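Local structure of acetylene hydratase (Pelobacter acetylenicus, 2E7Z) at residues A[34-39]-A[474-479]; A[352-355]-A[360-363]. The protein catalyses the hydration of acetylene to acetaldehyde, using a tungsten-bis(molybdopterin guanine dinucleotide) cofactor and a [4Fe-4S] cluster. All blocks are in the same frame, centred on the assembly; numbering follows the deposited sequence.

Contact 1 (A[34-39]-A[474-479])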
ATOM      1  N   HIS A  34     -18.503  16.079 -10.069  1.00 18.28           N
ATOM      2  CA  HIS A  34     -17.127  15.715 -10.398  1.00 17.49           C
ATOM      3  C   HIS A  34     -17.088  14.429 -11.240  1.00 17.65           C
ATOM      4  O   HIS A  34     -17.900  13.507 -11.009  1.00 18.96           O
ATOM      5  CB  HIS A  34     -16.292  15.556  -9.129  1.00 17.12           C
ATOM      6  CG  HIS A  34     -14.817  15.452  -9.393  1.00 14.37           C
ATOM      7  ND1 HIS A  34     -14.192  14.249  -9.620  1.00 14.27           N
ATOM      8  CD2 HIS A  34     -13.854  16.401  -9.492  1.00 12.96           C
ATOM      9  CE1 HIS A  34     -12.904  14.455  -9.841  1.00 12.99           C
ATOM     10  NE2 HIS A  34     -12.675  15.754  -9.774  1.00 13.22           N
ATOM     11  N   PRO A  35     -16.179  14.361 -12.232  1.00 17.72           N
ATOM     12  CA  PRO A  35     -16.122  13.184 -13.116  1.00 17.83           C
ATOM     13  C   PRO A  35     -15.829  11.855 -12.425  1.00 17.98           C
ATOM     14  O   PRO A  35     -16.219  10.810 -12.948  1.00 19.11           O
ATOM     15  CB  PRO A  35     -14.995  13.525 -14.095  1.00 18.28           C
ATOM     16  CG  PRO A  35     -14.940  15.008 -14.091  1.00 18.10           C
ATOM     17  CD  PRO A  35     -15.234  15.405 -12.672  1.00 17.25           C
ATOM     18  N   THR A  36     -15.136  11.886 -11.286  1.00 17.53           N
ATOM     19  CA  THR A  36     -14.736  10.633 -10.624  1.00 17.01           C
ATOM     20  C   THR A  36     -15.199  10.522  -9.187  1.00 16.87           C
ATOM     21  O   THR A  36     -15.510   9.420  -8.736  1.00 18.20           O
ATOM     22  CB  THR A  36     -13.208  10.376 -10.652  1.00 17.62           C
ATOM     23  OG1 THR A  36     -12.559  11.230  -9.702  1.00 16.84           O
ATOM     24  CG2 THR A  36     -12.605  10.568 -12.063  1.00 17.96           C
ATOM     25  N   THR A  37     -15.244  11.640  -8.465  1.00 15.77           N
ATOM     26  CA  THR A  37     -15.631  11.636  -7.054  1.00 16.02           C
ATOM     27  C   THR A  37     -17.133  11.909  -6.931  1.00 16.52           C
ATOM     28  O   THR A  37     -17.593  13.000  -7.257  1.00 16.48           O
ATOM     29  CB  THR A  37     -14.836  12.700  -6.265  1.00 15.69           C
ATOM     30  OG1 THR A  37     -13.430  12.423  -6.390  1.00 14.57           O
ATOM     31  CG2 THR A  37     -15.226  12.691  -4.801  1.00 16.32           C
ATOM     32  N   PRO A  38     -17.903  10.917  -6.455  1.00 16.78           N
ATOM     33  CA  PRO A  38     -19.357  11.112  -6.316  1.00 17.20           C
ATOM     34  C   PRO A  38     -19.712  12.144  -5.248  1.00 17.97           C
ATOM     35  O   PRO A  38     -18.873  12.471  -4.411  1.00 17.47           O
ATOM     36  CB  PRO A  38     -19.880   9.731  -5.889  1.00 17.98           C
ATOM     37  CG  PRO A  38     -18.726   8.818  -5.891  1.00 17.89           C
ATOM     38  CD  PRO A  38     -17.458   9.591  -5.992  1.00 16.74           C
ATOM     39  N   PRO A  39     -20.963  12.668  -5.264  1.00 18.69           N
ATOM     40  CA  PRO A  39     -21.343  13.677  -4.271  1.00 19.10           C
ATOM     41  C   PRO A  39     -21.242  13.157  -2.836  1.00 18.46           C
ATOM     42  O   PRO A  39     -21.285  11.943  -2.617  1.00 19.16           O
ATOM     43  CB  PRO A  39     -22.815  13.948  -4.596  1.00 19.46           C
ATOM     44  CG  PRO A  39     -22.973  13.538  -6.013  1.00 19.73           C
ATOM     45  CD  PRO A  39     -22.058  12.381  -6.209  1.00 20.28           C
ATOM     46  N   PHE A 474      -6.365   7.708 -15.325  1.00 11.69           N
ATOM     47  CA  PHE A 474      -6.870   9.070 -15.331  1.00 11.74           C
ATOM     48  C   PHE A 474      -6.073   9.849 -14.320  1.00 11.90           C
ATOM     49  O   PHE A 474      -5.400   9.270 -13.456  1.00 11.92           O
ATOM     50  CB  PHE A 474      -8.355   9.114 -14.937  1.00 12.94           C
ATOM     51  CG  PHE A 474      -8.615   8.662 -13.528  1.00 12.95           C
ATOM     52  CD1 PHE A 474      -8.813   7.318 -13.243  1.00 13.96           C
ATOM     53  CD2 PHE A 474      -8.665   9.577 -12.481  1.00 13.69           C
ATOM     54  CE1 PHE A 474      -9.045   6.907 -11.942  1.00 15.15           C
ATOM     55  CE2 PHE A 474      -8.881   9.164 -11.172  1.00 16.25           C
ATOM     56  CZ  PHE A 474      -9.074   7.817 -10.908  1.00 17.02           C
ATOM     57  N   GLY A 475      -6.174  11.168 -14.413  1.00 10.94           N
ATOM     58  CA  GLY A 475      -5.618  12.027 -13.366  1.00 11.06           C
ATOM     59  C   GLY A 475      -6.616  13.095 -12.987  1.00 11.02           C
ATOM     60  O   GLY A 475      -7.246  13.684 -13.866  1.00 12.56           O
ATOM     61  N   ASN A 476      -6.777  13.318 -11.685  1.00 10.66           N
ATOM     62  CA  ASN A 476      -7.480  14.505 -11.173  1.00 11.17           C
ATOM     63  C   ASN A 476      -6.502  15.618 -10.836  1.00 10.65           C
ATOM     64  O   ASN A 476      -5.484  15.383 -10.196  1.00 12.38           O
ATOM     65  CB  ASN A 476      -8.292  14.158  -9.917  1.00 10.82           C
ATOM     66  CG  ASN A 476      -9.463  13.231 -10.214  1.00 12.31           C
ATOM     67  OD1 ASN A 476      -9.731  12.281  -9.476  1.00 14.23           O
ATOM     68  ND2 ASN A 476     -10.133  13.480 -11.316  1.00 12.53           N
ATOM     69  N   THR A 477      -6.817  16.832 -11.258  1.00  9.76           N
ATOM     70  CA  THR A 477      -6.017  17.983 -10.846  1.00  9.09           C
ATOM     71  C   THR A 477      -6.333  18.413  -9.410  1.00  8.99           C
ATOM     72  O   THR A 477      -7.467  18.283  -8.950  1.00  9.65           O
ATOM     73  CB  THR A 477      -6.247  19.161 -11.811  1.00  9.25           C
ATOM     74  OG1 THR A 477      -7.657  19.448 -11.852  1.00 10.10           O
ATOM     75  CG2 THR A 477      -5.761  18.808 -13.210  1.00  9.65           C
ATOM     76  N   SER A 478      -5.307  18.918  -8.732  1.00  8.83           N
ATOM     77  CA  SER A 478      -5.430  19.467  -7.401  1.00  8.68           C
ATOM     78  C   SER A 478      -4.876  20.879  -7.373  1.00  8.71           C
ATOM     79  O   SER A 478      -3.710  21.094  -7.681  1.00  7.69           O
ATOM     80  CB  SER A 478      -4.659  18.605  -6.414  1.00  7.96           C
ATOM     81  OG  SER A 478      -5.005  18.998  -5.106  1.00  8.61           O
ATOM     82  N   GLN A 479      -5.705  21.843  -6.991  1.00  8.56           N
ATOM     83  CA  GLN A 479      -5.238  23.216  -6.865  1.00  8.46           C
ATOM     84  C   GLN A 479      -4.579  23.451  -5.533  1.00  9.77           C
ATOM     85  O   GLN A 479      -4.989  22.855  -4.514  1.00  9.36           O
ATOM     86  CB  GLN A 479      -6.414  24.166  -7.057  1.00 10.02           C
ATOM     87  CG  GLN A 479      -7.084  24.046  -8.423  1.00 10.52           C
ATOM     88  CD  GLN A 479      -8.119  25.122  -8.600  1.00 10.76           C
ATOM     89  OE1 GLN A 479      -9.160  25.112  -7.949  1.00 12.26           O
ATOM     90  NE2 GLN A 479      -7.800  26.100  -9.426  1.00 13.15           N
TER
HETATM   91  O   HOH W   1     -10.104  17.140  -9.909  1.00 11.54           O

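Contact 2 (A[352-355]-A[360-363])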
ATOM      1  N   LEU A 352      18.615  -5.266  -2.658  1.00  8.25           N
ATOM      2  CA  LEU A 352      18.427  -6.191  -1.556  1.00  8.45           C
ATOM      3  C   LEU A 352      17.114  -6.917  -1.672  1.00  8.55           C
ATOM      4  O   LEU A 352      16.076  -6.314  -1.927  1.00  9.05           O
ATOM      5  CB  LEU A 352      18.487  -5.398  -0.245  1.00  8.36           C
ATOM      6  CG  LEU A 352      19.929  -4.958   0.059  1.00  7.80           C
ATOM      7  CD1 LEU A 352      19.989  -3.801   1.037  1.00  8.64           C
ATOM      8  CD2 LEU A 352      20.734  -6.099   0.620  1.00  9.91           C
ATOM      9  N   GLY A 353      17.147  -8.237  -1.487  1.00  8.39           N
ATOM     10  CA  GLY A 353      16.022  -9.088  -1.839  1.00  9.12           C
ATOM     11  C   GLY A 353      16.309  -9.967  -3.043  1.00  9.33           C
ATOM     12  O   GLY A 353      15.695 -11.022  -3.190  1.00  9.82           O
ATOM     13  N   THR A 354      17.265  -9.563  -3.869  1.00  9.90           N
ATOM     14  CA  THR A 354      17.586 -10.373  -5.045  1.00 10.31           C
ATOM     15  C   THR A 354      17.989 -11.791  -4.631  1.00 11.40           C
ATOM     16  O   THR A 354      17.668 -12.741  -5.345  1.00 11.38           O
ATOM     17  CB  THR A 354      18.668  -9.682  -5.882  1.00 10.63           C
ATOM     18  OG1 THR A 354      18.182  -8.402  -6.308  1.00  9.88           O
ATOM     19  CG2 THR A 354      19.003 -10.510  -7.157  1.00 12.11           C
ATOM     20  N   GLU A 355      18.653 -11.935  -3.491  1.00 11.14           N
ATOM     21  CA  GLU A 355      19.158 -13.215  -3.032  1.00 12.55           C
ATOM     22  C   GLU A 355      18.178 -13.981  -2.144  1.00 12.42           C
ATOM     23  O   GLU A 355      18.462 -15.138  -1.784  1.00 13.72           O
ATOM     24  CB  GLU A 355      20.502 -13.038  -2.303  1.00 14.00           C
ATOM     25  CG  GLU A 355      21.613 -12.387  -3.122  1.00 16.39           C
ATOM     26  CD  GLU A 355      21.870 -13.043  -4.468  1.00 19.36           C
ATOM     27  OE1 GLU A 355      21.978 -14.293  -4.539  1.00 21.88           O
ATOM     28  OE2 GLU A 355      21.977 -12.299  -5.467  1.00 22.71           O
ATOM     29  N   LEU A 360      10.021  -9.203  -6.761  1.00 10.66           N
ATOM     30  CA  LEU A 360       9.663  -7.793  -6.931  1.00 10.10           C
ATOM     31  C   LEU A 360      10.846  -6.860  -7.226  1.00 10.12           C
ATOM     32  O   LEU A 360      10.673  -5.641  -7.413  1.00  9.59           O
ATOM     33  CB  LEU A 360       8.842  -7.331  -5.723  1.00  9.96           C
ATOM     34  CG  LEU A 360       7.450  -7.997  -5.571  1.00 10.23           C
ATOM     35  CD1 LEU A 360       6.809  -7.717  -4.220  1.00  9.99           C
ATOM     36  CD2 LEU A 360       6.499  -7.652  -6.769  1.00 11.70           C
ATOM     37  N   THR A 361      12.044  -7.442  -7.285  1.00  9.92           N
ATOM     38  CA  THR A 361      13.247  -6.722  -7.664  1.00  9.83           C
ATOM     39  C   THR A 361      13.345  -6.517  -9.162  1.00 10.98           C
ATOM     40  O   THR A 361      12.603  -7.137  -9.930  1.00 11.03           O
ATOM     41  CB  THR A 361      14.542  -7.414  -7.188  1.00 10.29           C
ATOM     42  OG1 THR A 361      14.743  -8.611  -7.980  1.00 10.62           O
ATOM     43  CG2 THR A 361      14.510  -7.742  -5.679  1.00  9.59           C
ATOM     44  N   TYR A 362      14.284  -5.673  -9.580  1.00 10.84           N
ATOM     45  CA  TYR A 362      14.618  -5.594 -11.015  1.00 11.25           C
ATOM     46  C   TYR A 362      14.819  -6.970 -11.627  1.00 12.01           C
ATOM     47  O   TYR A 362      14.358  -7.231 -12.758  1.00 12.40           O
ATOM     48  CB  TYR A 362      15.894  -4.823 -11.256  1.00 10.94           C
ATOM     49  CG  TYR A 362      15.787  -3.334 -11.056  1.00 10.58           C
ATOM     50  CD1 TYR A 362      15.173  -2.532 -12.020  1.00 10.04           C
ATOM     51  CD2 TYR A 362      16.354  -2.726  -9.933  1.00  9.42           C
ATOM     52  CE1 TYR A 362      15.104  -1.148 -11.859  1.00  9.40           C
ATOM     53  CE2 TYR A 362      16.265  -1.330  -9.738  1.00  9.65           C
ATOM     54  CZ  TYR A 362      15.655  -0.559 -10.716  1.00  9.52           C
ATOM     55  OH  TYR A 362      15.593   0.800 -10.594  1.00  9.93           O
ATOM     56  N   THR A 363      15.529  -7.837 -10.915  1.00 12.40           N
ATOM     57  CA  THR A 363      15.856  -9.153 -11.494  1.00 13.01           C
ATOM     58  C   THR A 363      14.585  -9.979 -11.679  1.00 13.42           C
ATOM     59  O   THR A 363      14.364 -10.596 -12.727  1.00 14.19           O
ATOM     60  CB  THR A 363      16.828  -9.914 -10.597  1.00 13.25           C
ATOM     61  OG1 THR A 363      18.070  -9.224 -10.602  1.00 15.09           O
ATOM     62  CG2 THR A 363      17.011 -11.366 -11.065  1.00 14.80           C
TER
HETATM   63  O   HOH W   2      17.735  -7.284  -8.785  1.00 11.41           O

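Contact 1 (A[34-39]-A[474-479])
The H34 imidazole turns its edge to the N476 carboxamide, with H34 CE1 3.3 Å from N476 ND2 and near the ring plane. The amide does not lie flat against the ring, as the two planes stand 70° apart. One face of the imidazole is covered by P35 CD, displaced toward the rim, while further round the edge lie the carbonyl carbon of T36 and a water. This water is 2.9 Å from H34 NE2 and donates a hydrogen bond to the carbonyl O of T477, thereby bridging the segments beside the direct contact.

ND1 is used within 34-39. It accepts the backbone N-H of T36 (T36 N to H34 ND1, 3.0 Å) and that of T37, both donors tilted from the ring plane. Two bonds to one nitrogen probably fix the ring's rotation. With CG anti to the backbone N (chi1 -169°), the imidazole has ND1 by the N-H groups of T36 and T37 and CE1 against the N476 carboxamide.

The T36 and N476 side chains come toward each other from opposite directions, T36 OG1 lying 3.0 Å from N476 OD1. T36 OG1 hydrogen-bonds a bound methylpentanediol, probably from the crystallisation liquor. T36 CG2 meets the F474 ring obliquely, 4.1 Å from F474 CE2.

The contact thus joins a loop beside the iron-sulfur site to a short two-stranded antiparallel sheet. T37 OG1 bonds V14 N and its side chain touches the cluster ligand C13. Strand 474-476 pairs with 536-538, whose T536 is touched by H34, P35 and T36. Strand 2-5 lies against N476 and S478, and P38 rests on helix 177-189.

Contact 2 (A[352-355]-A[360-363])
T354 packs against T361, the N-cap residue of the short helix 362-365, and against T363 in its first turn. The T361 methyl does most of the touching: CG2 lies 3.8 Å from T354 N and close to the T354 hydroxyl and the carbonyl carbon of G353. T354 presents its own methyl to the helix, T354 CG2 standing 3.8 Å from T363 OG1. The chi1 of T354, -60°, puts its OG1 beside the backbone N and its CG2 anti to that N, where the methyl meets T363. A water donates to T354 OG1 at 2.8 Å and also binds T363 OG1. Replacing T354 by an alanine is likely to deprive the water and Q351 O of their hydroxyl partner and to open a gap beside T363 OG1 and the T361 methyl.

Second-shell bonds set these groups. T354 OG1 donates to the carbonyl O of Q351, whose side-chain OE1 takes the backbone N-H of Y362. T361 OG1 donates to P358 O and receives G364 N, as expected of an N-cap, with a weak bond from T363 N. G353 has a positive phi (110°), in a conformation that favours glycine, and its carbonyl C lies 3.9 Å from T361 CG2.

Overall arrangement
Contacts 1 and 2 lie on opposite sides of the chain's centre, their own centres 36 Å apart, and they share no helix or strand. Contact 1 is partly buried and joins parts of the chain more than 400 residues apart, a loop and a strand near the iron-sulfur cluster. Contact 2, which lies in sequence between the two segments of contact 1, is more deeply buried and closes only a short turn ahead of a helix. Their chemistry follows: contact 1 relies on ring and amide groups, with an imidazole organising its loop, whereas contact 2 combines threonine methyl packing with a helix cap. The bridging water reaches a backbone carbonyl in contact 1 but lies between two hydroxyls in contact 2.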